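Local coordinates for histidine triad (HIT) protein (Sinorhizobium meliloti, PDB 3NRD) that probably binds nucleotides and acts on them as a member of the histidine triad (HIT) superfamily, its precise substrate and reaction being unassigned, at residues A[97-100]-A[101-105]; A[119-122]-A[123-127]. All blocks are in the same frame, centred on the assembly; numbering follows the deposited sequence. Where two conformers were deposited one is given.

Interaction 1. Residues A[97-100]-A[101-105]; sequences IARR and EGDPN
Arg-99 and Asp-103 meet in a side-on salt bridge that ties the end of strand 94-99 of the HIT domain to the type II beta turn, Arg-100 to Asp-103, that follows it. NE of Arg-99 gives its hydrogen to OD2 of Asp-103 at 2.8 Å, and NH2 of Arg-99 reaches OD1 of Asp-103 at 2.9 Å. Both oxygens are met on their syn sides, and the guanidinium and carboxylate planes lie only 14° apart. A second donor, the backbone N of Arg-100, comes to OD2 of Asp-103 at 3.0 Å from the face opposite the one NE approaches, well above the carboxylate plane.

The turn itself positions the acid: N of Asp-103 bonds to O of Arg-100 at 3.0 Å, and Gly-102 adopts a positive phi of 89° that a side chain would resist. With CG of Asp-103 between its backbone N and carbonyl carbon (chi1 75°), the carboxylate folds back over the turn toward the strand. Replacing Asp-103 by an alanine would probably leave the largely buried Arg-99 guanidinium without its carboxylate mate and Arg-100 N without its acceptor. Farther out, NH1 of Arg-99 bonds to Asn-81 OD1 and Gly-108 O. One water closes the group, donating to O of Ala-98 at 2.7 Å and to OD2 of Asp-103 at 2.9 Å.

Interaction 2. Residues A[119-122]-A[123-127]; sequences WPEE and EHRTF
This is a local, largely surface contact at the N-terminal end of helix 121-134, the last helix of the chain, where the first turn folds together with the residues leading into it. Pro-120 occupies the N-cap position, and its O accepts from N of His-124 at 3.0 Å; the helical bonds continue with Arg-125 N to Glu-121 O and Thr-126 N to Glu-122 O. Thr-126 adds its hydroxyl, OG1 standing above the carbonyl plane of Glu-122 at 3.2 Å from O, which therefore accepts twice.

On the inward side, the Trp-119 and Phe-127 rings are near parallel, 17° apart, but displaced along their planes until little of one lies over the other. Their nearest approach is between CH2 of Trp-119 and CD2 of Phe-127, 3.7 Å apart. Leu-28 of strand 24-29 touches both side chains, placing this face against the sheet. CB of Trp-119 meets the edge of the His-124 imidazole at CD2, while O of Glu-121 sits over the centre of one imidazole face, 3.2 Å above the plane. A chi1 of 67° swings this imidazole back over the first turn.

Outside, NH1 of Arg-125 forms a salt bridge to OE2 of Glu-121 at 2.7 Å in one conformer, a doubtful pairing because Glu-121 is modelled in two. So exposed a charge pair can probably be remade, and acidic side chains near a helix start would be expected to suit its dipole.

How the interactions relate
Two local contacts in series along the chain differ in burial and in chemistry. Interaction 1 lies where the chain leaves strand 94-99 and is partly buried; interaction 2 begins the helix that follows that strand and lies mostly on the surface. Their centres stand 19 Å apart, and they do not touch. Each contains an arginine-carboxylate pair, but the one in 97-105 is two-pronged and nearly coplanar, with a backbone donor and a water on the same acid, whereas the one in 119-127, in the conformer given, uses a single nitrogen with tilted planes and is less certain. Apolar ring packing belongs to interaction 2. Both meet helix 54-75: Ala-98 and Phe-127 each touch Leu-71 and Thr-75.

Interaction 1. Residues A[97-100]-A[101-105]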
loop_
_atom_site.group_PDB
_atom_site.type_symbol
_atom_site.label_atom_id
_atom_site.label_comp_id
_atom_site.label_asym_id
_atom_site.label_seq_id
_atom_site.Cartn_x
_atom_site.Cartn_y
_atom_site.Cartn_z
ATOM N N ILE A 97 -6.494 5.081 -3.616
ATOM C CA ILE A 97 -7.870 5.316 -3.196
ATOM C C ILE A 97 -7.973 6.690 -2.525
ATOM O O ILE A 97 -7.156 7.006 -1.662
ATOM C CB ILE A 97 -8.339 4.284 -2.185
ATOM C CG1 ILE A 97 -8.205 2.837 -2.718
ATOM C CG2 ILE A 97 -9.784 4.571 -1.797
ATOM C CD1 ILE A 97 -7.854 1.841 -1.660
ATOM N N ALA A 98 -8.965 7.483 -2.907
ATOM C CA ALA A 98 -9.213 8.819 -2.319
ATOM C C ALA A 98 -10.135 8.695 -1.107
ATOM O O ALA A 98 -11.209 8.125 -1.212
ATOM C CB ALA A 98 -9.846 9.721 -3.331
ATOM N N ARG A 99 -9.748 9.284 0.012
ATOM C CA ARG A 99 -10.494 9.158 1.266
ATOM C C ARG A 99 -10.756 10.492 1.964
ATOM O O ARG A 99 -10.031 11.481 1.778
ATOM C CB ARG A 99 -9.755 8.312 2.290
ATOM C CG ARG A 99 -9.300 6.967 1.841
ATOM C CD ARG A 99 -10.416 6.019 1.553
ATOM N NE ARG A 99 -11.337 5.795 2.667
ATOM C CZ ARG A 99 -11.219 4.902 3.643
ATOM N NH1 ARG A 99 -10.164 4.099 3.733
ATOM N NH2 ARG A 99 -12.200 4.805 4.546
ATOM N N ARG A 100 -11.768 10.475 2.830
ATOM C CA ARG A 100 -12.047 11.603 3.662
ATOM C C ARG A 100 -12.863 11.141 4.861
ATOM O O ARG A 100 -13.594 10.148 4.797
ATOM C CB ARG A 100 -12.780 12.685 2.858
ATOM C CG ARG A 100 -14.256 12.382 2.532
ATOM C CD ARG A 100 -14.579 12.697 1.100
ATOM N NE ARG A 100 -14.378 14.111 0.765
ATOM C CZ ARG A 100 -13.906 14.589 -0.398
ATOM N NH1 ARG A 100 -13.496 13.781 -1.393
ATOM N NH2 ARG A 100 -13.820 15.918 -0.566
ATOM N N GLU A 101 -12.731 11.868 5.949
ATOM C CA GLU A 101 -13.556 11.639 7.127
ATOM C C GLU A 101 -15.027 11.619 6.750
ATOM O O GLU A 101 -15.502 12.448 5.966
ATOM C CB GLU A 101 -13.274 12.673 8.208
ATOM C CG GLU A 101 -14.068 12.440 9.518
ATOM C CD GLU A 101 -13.710 13.436 10.614
ATOM O OE1 GLU A 101 -12.825 14.284 10.373
ATOM O OE2 GLU A 101 -14.315 13.372 11.709
ATOM N N GLY A 102 -15.706 10.611 7.281
ATOM C CA GLY A 102 -17.113 10.407 7.027
ATOM C C GLY A 102 -17.403 9.550 5.815
ATOM O O GLY A 102 -18.562 9.271 5.568
ATOM N N ASP A 103 -16.391 9.131 5.046
ATOM C CA ASP A 103 -16.642 8.288 3.866
ATOM C C ASP A 103 -16.913 6.880 4.384
ATOM O O ASP A 103 -16.791 6.659 5.574
ATOM C CB ASP A 103 -15.504 8.389 2.812
ATOM C CG ASP A 103 -14.234 7.644 3.190
ATOM O OD1 ASP A 103 -14.199 6.830 4.115
ATOM O OD2 ASP A 103 -13.205 7.894 2.534
ATOM N N PRO A 104 -17.325 5.944 3.521
ATOM C CA PRO A 104 -17.735 4.672 4.089
ATOM C C PRO A 104 -16.585 3.936 4.784
ATOM O O PRO A 104 -15.499 3.819 4.234
ATOM C CB PRO A 104 -18.254 3.909 2.859
ATOM C CG PRO A 104 -18.855 4.983 2.050
ATOM C CD PRO A 104 -17.759 6.037 2.123
ATOM N N ASN A 105 -16.848 3.562 6.035
ATOM C CA ASN A 105 -15.931 2.859 6.921
ATOM C C ASN A 105 -14.731 3.682 7.418
ATOM O O ASN A 105 -13.845 3.128 8.067
ATOM C CB ASN A 105 -15.427 1.565 6.262
ATOM C CG ASN A 105 -14.988 0.511 7.291
ATOM O OD1 ASN A 105 -15.664 0.301 8.303
ATOM N ND2 ASN A 105 -13.879 -0.156 7.022
HETATM O O HOH W 1 -13.571 8.832 -0.158
#

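Interaction 2. Residues A[119-122]-A[123-127]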
loop_
_atom_site.group_PDB
_atom_site.type_symbol
_atom_site.label_atom_id
_atom_site.label_comp_id
_atom_site.label_asym_id
_atom_site.label_seq_id
_atom_site.Cartn_x
_atom_site.Cartn_y
_atom_site.Cartn_z
ATOM N N TRP A 119 -20.515 2.135 -10.616
ATOM C CA TRP A 119 -20.562 3.498 -11.108
ATOM C C TRP A 119 -21.596 3.591 -12.228
ATOM O O TRP A 119 -21.604 2.743 -13.112
ATOM C CB TRP A 119 -19.225 3.917 -11.711
ATOM C CG TRP A 119 -18.146 4.342 -10.763
ATOM C CD1 TRP A 119 -17.283 3.536 -10.085
ATOM C CD2 TRP A 119 -17.783 5.683 -10.436
ATOM N NE1 TRP A 119 -16.422 4.283 -9.334
ATOM C CE2 TRP A 119 -16.702 5.612 -9.532
ATOM C CE3 TRP A 119 -18.260 6.943 -10.825
ATOM C CZ2 TRP A 119 -16.086 6.755 -9.006
ATOM C CZ3 TRP A 119 -17.657 8.089 -10.282
ATOM C CH2 TRP A 119 -16.574 7.981 -9.397
ATOM N N PRO A 120 -22.473 4.611 -12.188
ATOM C CA PRO A 120 -23.219 4.922 -13.411
ATOM C C PRO A 120 -22.271 5.192 -14.579
ATOM O O PRO A 120 -21.203 5.734 -14.372
ATOM C CB PRO A 120 -24.020 6.169 -13.035
ATOM C CG PRO A 120 -24.246 6.021 -11.545
ATOM C CD PRO A 120 -22.992 5.348 -11.019
ATOM N N GLU A 121 -22.675 4.756 -15.772
ATOM C CA GLU A 121 -21.871 4.824 -16.989
ATOM C C GLU A 121 -21.285 6.219 -17.213
ATOM O O GLU A 121 -20.061 6.408 -17.185
ATOM C CB GLU A 121 -22.744 4.366 -18.172
ATOM C CG GLU A 121 -22.212 4.573 -19.573
ATOM C CD GLU A 121 -20.949 3.817 -19.857
ATOM O OE1 GLU A 121 -20.723 2.780 -19.193
ATOM O OE2 GLU A 121 -20.206 4.247 -20.771
ATOM N N GLU A 122 -22.166 7.191 -17.428
ATOM C CA GLU A 122 -21.696 8.550 -17.750
ATOM C C GLU A 122 -20.855 9.168 -16.624
ATOM O O GLU A 122 -19.825 9.805 -16.913
ATOM C CB GLU A 122 -22.830 9.513 -18.150
ATOM C CG GLU A 122 -22.334 10.974 -18.281
ATOM C CD GLU A 122 -23.208 11.816 -19.127
ATOM O OE1 GLU A 122 -24.291 12.223 -18.657
ATOM O OE2 GLU A 122 -22.793 12.092 -20.273
ATOM N N GLU A 123 -21.268 8.948 -15.372
ATOM C CA GLU A 123 -20.517 9.468 -14.236
ATOM C C GLU A 123 -19.076 8.936 -14.202
ATOM O O GLU A 123 -18.153 9.717 -13.960
ATOM C CB GLU A 123 -21.250 9.199 -12.928
ATOM C CG GLU A 123 -22.350 10.224 -12.691
ATOM C CD GLU A 123 -23.432 9.735 -11.761
ATOM O OE1 GLU A 123 -23.084 9.174 -10.706
ATOM O OE2 GLU A 123 -24.625 9.917 -12.092
ATOM N N HIS A 124 -18.863 7.643 -14.474
ATOM C CA HIS A 124 -17.450 7.171 -14.531
ATOM C C HIS A 124 -16.681 7.682 -15.747
ATOM O O HIS A 124 -15.457 7.887 -15.651
ATOM C CB HIS A 124 -17.247 5.643 -14.329
ATOM C CG HIS A 124 -17.785 4.746 -15.386
ATOM N ND1 HIS A 124 -17.178 4.595 -16.617
ATOM C CD2 HIS A 124 -18.779 3.821 -15.337
ATOM C CE1 HIS A 124 -17.821 3.672 -17.306
ATOM N NE2 HIS A 124 -18.785 3.175 -16.547
ATOM N N ARG A 125 -17.369 7.940 -16.852
ATOM C CA ARG A 125 -16.703 8.566 -18.008
ATOM C C ARG A 125 -16.240 9.987 -17.656
ATOM O O ARG A 125 -15.106 10.356 -17.958
ATOM C CB ARG A 125 -17.586 8.528 -19.280
ATOM C CG ARG A 125 -17.746 7.114 -19.886
ATOM C CD ARG A 125 -18.006 7.134 -21.400
ATOM N NE ARG A 125 -19.055 8.097 -21.761
ATOM C CZ ARG A 125 -20.374 7.871 -21.812
ATOM N NH1 ARG A 125 -20.911 6.671 -21.597
ATOM N NH2 ARG A 125 -21.178 8.888 -22.123
ATOM N N THR A 126 -17.092 10.750 -16.980
ATOM C CA THR A 126 -16.758 12.105 -16.548
ATOM C C THR A 126 -15.606 12.070 -15.547
ATOM O O THR A 126 -14.622 12.789 -15.702
ATOM C CB THR A 126 -18.001 12.828 -15.933
ATOM O OG1 THR A 126 -19.017 12.918 -16.925
ATOM C CG2 THR A 126 -17.678 14.252 -15.460
ATOM N N PHE A 127 -15.710 11.204 -14.549
ATOM C CA PHE A 127 -14.634 11.057 -13.568
ATOM C C PHE A 127 -13.292 10.608 -14.181
ATOM O O PHE A 127 -12.238 11.142 -13.805
ATOM C CB PHE A 127 -15.032 10.097 -12.449
ATOM C CG PHE A 127 -14.066 10.106 -11.297
ATOM C CD1 PHE A 127 -13.844 11.280 -10.576
ATOM C CD2 PHE A 127 -13.349 8.956 -10.953
ATOM C CE1 PHE A 127 -12.935 11.307 -9.509
ATOM C CE2 PHE A 127 -12.444 8.969 -9.894
ATOM C CZ PHE A 127 -12.230 10.152 -9.178
#